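Local coordinates for protein cycloalternan-forming enzyme (Listeria monocytogenes serovar 1/2a, PDB 5F7U) that belongs to the family 31 glycosyl hydrolases, multidomain proteins built round a TIM barrel, and binds glycans and magnesium ions at several separate sites, at residues L83-T96 with E107-E119. The protein carries 1 engineered substitution. Sequence-based numbering, arbitrary orientation.
Sequences LGKFEKGDEITYTT and ESGPFTFYVTDWE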
loop_
_atom_site.group_PDB
_atom_site.type_symbol
_atom_site.label_atom_id
_atom_site.label_comp_id
_atom_site.label_asym_id
_atom_site.label_seq_id
_atom_site.Cartn_x
_atom_site.Cartn_y
_atom_site.Cartn_z
ATOM N N LEU A 83 -42.006 -9.328 18.899
ATOM C CA LEU A 83 -42.960 -9.609 17.832
ATOM C C LEU A 83 -43.060 -11.095 17.483
ATOM O O LEU A 83 -43.956 -11.509 16.735
ATOM C CB LEU A 83 -42.609 -8.808 16.565
ATOM C CG LEU A 83 -42.693 -7.280 16.623
ATOM C CD1 LEU A 83 -42.295 -6.708 15.267
ATOM C CD2 LEU A 83 -44.087 -6.797 17.002
ATOM N N GLY A 84 -42.148 -11.891 18.032
ATOM C CA GLY A 84 -42.043 -13.298 17.685
ATOM C C GLY A 84 -41.271 -13.522 16.395
ATOM O O GLY A 84 -40.562 -12.620 15.904
ATOM N N LYS A 85 -41.406 -14.732 15.855
ATOM C CA LYS A 85 -40.703 -15.161 14.634
ATOM C C LYS A 85 -41.648 -15.156 13.451
ATOM O O LYS A 85 -42.867 -15.240 13.626
ATOM C CB LYS A 85 -40.209 -16.602 14.765
ATOM C CG LYS A 85 -39.200 -16.874 15.850
ATOM C CD LYS A 85 -39.173 -18.378 16.082
ATOM C CE LYS A 85 -38.067 -18.763 17.050
ATOM N NZ LYS A 85 -38.247 -20.173 17.499
ATOM N N PHE A 86 -41.081 -15.121 12.247
ATOM C CA PHE A 86 -41.866 -15.029 11.027
ATOM C C PHE A 86 -41.412 -16.002 9.951
ATOM O O PHE A 86 -40.346 -16.622 10.064
ATOM C CB PHE A 86 -41.842 -13.582 10.513
ATOM C CG PHE A 86 -42.432 -12.619 11.479
ATOM C CD1 PHE A 86 -43.817 -12.501 11.602
ATOM C CD2 PHE A 86 -41.604 -11.848 12.312
ATOM C CE1 PHE A 86 -44.376 -11.629 12.540
ATOM C CE2 PHE A 86 -42.155 -10.974 13.244
ATOM C CZ PHE A 86 -43.542 -10.862 13.351
ATOM N N GLU A 87 -42.264 -16.169 8.944
ATOM C CA GLU A 87 -41.949 -17.009 7.786
ATOM C C GLU A 87 -41.460 -16.186 6.609
ATOM O O GLU A 87 -41.784 -14.997 6.498
ATOM C CB GLU A 87 -43.179 -17.798 7.383
ATOM C CG GLU A 87 -43.622 -18.804 8.423
ATOM C CD GLU A 87 -45.000 -19.355 8.108
ATOM O OE1 GLU A 87 -45.133 -20.108 7.126
ATOM O OE2 GLU A 87 -45.953 -19.021 8.831
ATOM N N LYS A 88 -40.709 -16.842 5.717
ATOM C CA LYS A 88 -40.239 -16.213 4.479
ATOM C C LYS A 88 -41.452 -15.654 3.736
ATOM O O LYS A 88 -42.444 -16.369 3.562
ATOM C CB LYS A 88 -39.509 -17.237 3.601
ATOM C CG LYS A 88 -39.031 -16.692 2.257
ATOM C CD LYS A 88 -38.660 -17.832 1.340
ATOM C CE LYS A 88 -38.066 -17.330 0.037
ATOM N NZ LYS A 88 -37.835 -18.473 -0.879
ATOM N N GLY A 89 -41.361 -14.389 3.323
ATOM C CA GLY A 89 -42.444 -13.717 2.597
ATOM C C GLY A 89 -43.363 -12.862 3.462
ATOM O O GLY A 89 -44.133 -12.069 2.927
ATOM N N ASP A 90 -43.302 -13.019 4.787
ATOM C CA ASP A 90 -44.127 -12.194 5.679
ATOM C C ASP A 90 -43.714 -10.736 5.545
ATOM O O ASP A 90 -42.523 -10.413 5.525
ATOM C CB ASP A 90 -44.030 -12.629 7.147
ATOM C CG ASP A 90 -44.783 -13.918 7.448
ATOM O OD1 ASP A 90 -45.652 -14.350 6.656
ATOM O OD2 ASP A 90 -44.510 -14.502 8.513
ATOM N N GLU A 91 -44.714 -9.871 5.425
ATOM C CA GLU A 91 -44.495 -8.442 5.329
ATOM C C GLU A 91 -45.056 -7.843 6.605
ATOM O O GLU A 91 -46.264 -7.908 6.855
ATOM C CB GLU A 91 -45.194 -7.876 4.088
ATOM C CG GLU A 91 -45.105 -6.359 3.981
ATOM C CD GLU A 91 -45.851 -5.778 2.790
ATOM O OE1 GLU A 91 -46.265 -4.604 2.882
ATOM O OE2 GLU A 91 -46.037 -6.463 1.762
ATOM N N ILE A 92 -44.171 -7.301 7.437
ATOM C CA ILE A 92 -44.588 -6.780 8.738
ATOM C C ILE A 92 -44.508 -5.262 8.722
ATOM O O ILE A 92 -43.480 -4.709 8.330
ATOM C CB ILE A 92 -43.711 -7.367 9.874
ATOM C CG1 ILE A 92 -43.628 -8.920 9.803
ATOM C CG2 ILE A 92 -44.121 -6.826 11.239
ATOM C CD1 ILE A 92 -44.914 -9.685 9.598
ATOM N N THR A 93 -45.586 -4.598 9.147
ATOM C CA THR A 93 -45.584 -3.136 9.305
ATOM C C THR A 93 -46.025 -2.777 10.723
ATOM O O THR A 93 -47.046 -3.281 11.187
ATOM C CB THR A 93 -46.477 -2.461 8.250
ATOM O OG1 THR A 93 -45.955 -2.752 6.939
ATOM C CG2 THR A 93 -46.534 -0.937 8.446
ATOM N N TYR A 94 -45.266 -1.914 11.398
ATOM C CA TYR A 94 -45.566 -1.597 12.806
ATOM C C TYR A 94 -45.318 -0.139 13.147
ATOM O O TYR A 94 -44.528 0.541 12.491
ATOM C CB TYR A 94 -44.772 -2.518 13.765
ATOM C CG TYR A 94 -43.264 -2.295 13.759
ATOM C CD1 TYR A 94 -42.671 -1.371 14.638
ATOM C CD2 TYR A 94 -42.431 -3.001 12.878
ATOM C CE1 TYR A 94 -41.289 -1.148 14.626
ATOM C CE2 TYR A 94 -41.050 -2.777 12.860
ATOM C CZ TYR A 94 -40.492 -1.851 13.737
ATOM O OH TYR A 94 -39.116 -1.643 13.738
ATOM N N THR A 95 -45.984 0.310 14.209
ATOM C CA THR A 95 -45.827 1.640 14.773
ATOM C C THR A 95 -45.643 1.419 16.270
ATOM O O THR A 95 -46.396 0.669 16.895
ATOM C CB THR A 95 -47.080 2.499 14.484
ATOM O OG1 THR A 95 -47.246 2.637 13.067
ATOM C CG2 THR A 95 -46.993 3.902 15.110
ATOM N N THR A 96 -44.614 2.035 16.839
ATOM C CA THR A 96 -44.371 1.927 18.281
ATOM C C THR A 96 -45.024 3.117 18.958
ATOM O O THR A 96 -45.023 4.214 18.400
ATOM C CB THR A 96 -42.864 1.827 18.604
ATOM O OG1 THR A 96 -42.184 2.947 18.030
ATOM C CG2 THR A 96 -42.307 0.535 18.015
ATOM N N GLU A 107 -45.572 8.449 19.080
ATOM C CA GLU A 107 -45.342 7.273 18.234
ATOM C C GLU A 107 -44.139 7.401 17.303
ATOM O O GLU A 107 -43.675 8.505 17.013
ATOM C CB GLU A 107 -46.602 6.914 17.418
ATOM C CG GLU A 107 -47.102 8.009 16.500
ATOM C CD GLU A 107 -48.240 7.530 15.607
ATOM O OE1 GLU A 107 -48.027 7.423 14.375
ATOM O OE2 GLU A 107 -49.329 7.226 16.142
ATOM N N SER A 108 -43.636 6.251 16.875
ATOM C CA SER A 108 -42.636 6.175 15.816
ATOM C C SER A 108 -43.118 5.205 14.755
ATOM O O SER A 108 -43.694 4.161 15.064
ATOM C CB SER A 108 -41.290 5.712 16.354
ATOM O OG SER A 108 -40.793 6.620 17.335
ATOM N N GLY A 109 -42.867 5.561 13.503
ATOM C CA GLY A 109 -43.239 4.707 12.374
ATOM C C GLY A 109 -44.273 5.340 11.467
ATOM O O GLY A 109 -44.519 6.546 11.589
ATOM N N PRO A 110 -44.908 4.554 10.587
ATOM C CA PRO A 110 -44.748 3.093 10.507
ATOM C C PRO A 110 -43.415 2.636 9.908
ATOM O O PRO A 110 -42.789 3.388 9.171
ATOM C CB PRO A 110 -45.887 2.672 9.568
ATOM C CG PRO A 110 -46.120 3.872 8.717
ATOM C CD PRO A 110 -45.922 5.047 9.628
ATOM N N PHE A 111 -43.003 1.420 10.259
ATOM C CA PHE A 111 -41.813 0.775 9.696
ATOM C C PHE A 111 -42.196 -0.575 9.098
ATOM O O PHE A 111 -43.005 -1.320 9.674
ATOM C CB PHE A 111 -40.745 0.572 10.784
ATOM C CG PHE A 111 -40.384 1.827 11.527
ATOM C CD1 PHE A 111 -39.609 2.830 10.917
ATOM C CD2 PHE A 111 -40.806 2.009 12.848
ATOM C CE1 PHE A 111 -39.259 3.986 11.625
ATOM C CE2 PHE A 111 -40.454 3.166 13.562
ATOM C CZ PHE A 111 -39.678 4.147 12.948
ATOM N N THR A 112 -41.640 -0.887 7.933
ATOM C CA THR A 112 -41.955 -2.152 7.278
ATOM C C THR A 112 -40.697 -2.986 7.158
ATOM O O THR A 112 -39.627 -2.438 6.890
ATOM C CB THR A 112 -42.617 -1.920 5.891
ATOM O OG1 THR A 112 -43.872 -1.251 6.068
ATOM C CG2 THR A 112 -42.852 -3.255 5.109
ATOM N N PHE A 113 -40.814 -4.297 7.389
ATOM C CA PHE A 113 -39.750 -5.224 6.980
ATOM C C PHE A 113 -40.332 -6.433 6.278
ATOM O O PHE A 113 -41.502 -6.788 6.500
ATOM C CB PHE A 113 -38.799 -5.620 8.142
ATOM C CG PHE A 113 -39.454 -6.379 9.289
ATOM C CD1 PHE A 113 -39.561 -7.777 9.276
ATOM C CD2 PHE A 113 -39.900 -5.690 10.424
ATOM C CE1 PHE A 113 -40.123 -8.461 10.358
ATOM C CE2 PHE A 113 -40.457 -6.361 11.515
ATOM C CZ PHE A 113 -40.574 -7.753 11.483
ATOM N N TYR A 114 -39.522 -7.026 5.404
ATOM C CA TYR A 114 -39.925 -8.188 4.625
ATOM C C TYR A 114 -39.035 -9.354 5.030
ATOM O O TYR A 114 -37.809 -9.259 4.969
ATOM C CB TYR A 114 -39.795 -7.921 3.126
ATOM C CG TYR A 114 -40.497 -6.666 2.663
ATOM C CD1 TYR A 114 -41.839 -6.698 2.248
ATOM C CD2 TYR A 114 -39.810 -5.434 2.615
ATOM C CE1 TYR A 114 -42.477 -5.535 1.825
ATOM C CE2 TYR A 114 -40.445 -4.279 2.185
ATOM C CZ TYR A 114 -41.769 -4.338 1.790
ATOM O OH TYR A 114 -42.389 -3.179 1.356
ATOM N N VAL A 115 -39.656 -10.447 5.431
ATOM C CA VAL A 115 -38.926 -11.562 6.014
ATOM C C VAL A 115 -38.367 -12.448 4.899
ATOM O O VAL A 115 -39.092 -12.885 4.000
ATOM C CB VAL A 115 -39.807 -12.329 7.016
ATOM C CG1 VAL A 115 -39.052 -13.513 7.600
ATOM C CG2 VAL A 115 -40.250 -11.378 8.132
ATOM N N THR A 116 -37.067 -12.700 4.983
ATOM C CA THR A 116 -36.319 -13.309 3.896
ATOM C C THR A 116 -35.801 -14.709 4.229
ATOM O O THR A 116 -35.760 -15.117 5.395
ATOM C CB THR A 116 -35.109 -12.420 3.556
ATOM O OG1 THR A 116 -34.356 -12.195 4.760
ATOM C CG2 THR A 116 -35.567 -11.064 2.987
ATOM N N ASP A 117 -35.418 -15.442 3.185
ATOM C CA ASP A 117 -34.618 -16.648 3.335
ATOM C C ASP A 117 -33.761 -16.832 2.097
ATOM O O ASP A 117 -34.005 -16.198 1.064
ATOM C CB ASP A 117 -35.500 -17.895 3.606
ATOM C CG ASP A 117 -34.773 -18.973 4.425
ATOM O OD1 ASP A 117 -33.530 -18.950 4.566
ATOM O OD2 ASP A 117 -35.471 -19.875 4.938
ATOM N N TRP A 118 -32.737 -17.672 2.223
ATOM C CA TRP A 118 -31.809 -17.946 1.124
ATOM C C TRP A 118 -32.416 -18.812 0.031
ATOM O O TRP A 118 -33.127 -19.786 0.311
ATOM C CB TRP A 118 -30.513 -18.574 1.673
ATOM C CG TRP A 118 -29.692 -17.572 2.428
ATOM C CD1 TRP A 118 -29.643 -17.395 3.787
ATOM C CD2 TRP A 118 -28.842 -16.582 1.861
ATOM N NE1 TRP A 118 -28.793 -16.349 4.097
ATOM C CE2 TRP A 118 -28.305 -15.821 2.934
ATOM C CE3 TRP A 118 -28.503 -16.236 0.540
ATOM C CZ2 TRP A 118 -27.412 -14.762 2.732
ATOM C CZ3 TRP A 118 -27.617 -15.162 0.329
ATOM C CH2 TRP A 118 -27.078 -14.444 1.432
ATOM N N GLU A 119 -32.126 -18.431 -1.213
ATOM C CA GLU A 119 -32.405 -19.247 -2.397
ATOM C C GLU A 119 -31.076 -19.383 -3.122
ATOM O O GLU A 119 -30.282 -18.427 -3.153
ATOM C CB GLU A 119 -33.414 -18.561 -3.305
ATOM C CG GLU A 119 -34.783 -18.356 -2.661
ATOM C CD GLU A 119 -35.779 -17.639 -3.555
ATOM O OE1 GLU A 119 -35.410 -17.106 -4.632
ATOM O OE2 GLU A 119 -36.957 -17.596 -3.156
HETATM O O HOH W 1 -35.871 -19.838 0.652
HETATM O O HOH W 2 -44.937 -2.283 1.672
HETATM O O HOH W 3 -48.270 4.970 12.145
#
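Phe113 lays one face of its ring over Ile92, whose CB stands 3.8 Å from the ring centroid, while the ring's edge points at the face of Phe86 in an offset edge-to-face pair with planes 70° apart. Its CG lies between the backbone N and the carbonyl carbon (chi1 63°), which brings the ring back toward the neighbouring strand. Tyr94 CE2 also meets the ring at its edge, and Val36 of strand 36-43 closes on the same cluster. Val115 extends this packing beyond the paired strands: CG2 reaches 3.6 Å to Phe86 CB, and CG1 leans on the carbonyl oxygen of Glu87. Its backbone is held twice at the type II turn Glu87-Asp90, by Gly89 N to Val115 O (2.8 Å) and Val115 N to Asp90 O (2.9 Å).

These contacts illustrate how an antiparallel beta hairpin, strand 91-100 and the first part of strand 106-129, packs with strands 36-43 and 49-57 in what is probably the N-terminal, E-set-like beta domain; strand 106-129 runs on to pair with strands 134-140 and 214-229. The largely aromatic face turns polar at Thr96 and Ser108, whose hydroxyls bond Glu7. A beta bulge between Tyr94 and Thr96 shifts the register where cis-Pro110 follows Gly109. On the other face, Thr93 OG1 and Thr112 OG1 share a hydrogen bond of 2.7 Å, and a water joins Glu91 OE1 to Tyr114 OH.

From within the turn, Lys88 carries the contact on toward Glu119. With CG anti to the backbone N (chi1 178°) and the chain extended, it runs across Asp117 CB until NZ forms a salt bridge with Glu119 OE2 (2.6 Å), using that oxygen's anti lone pair. A water links the same NZ to Trp118 O, and Trp227 NE1 binds Glu119 OE1.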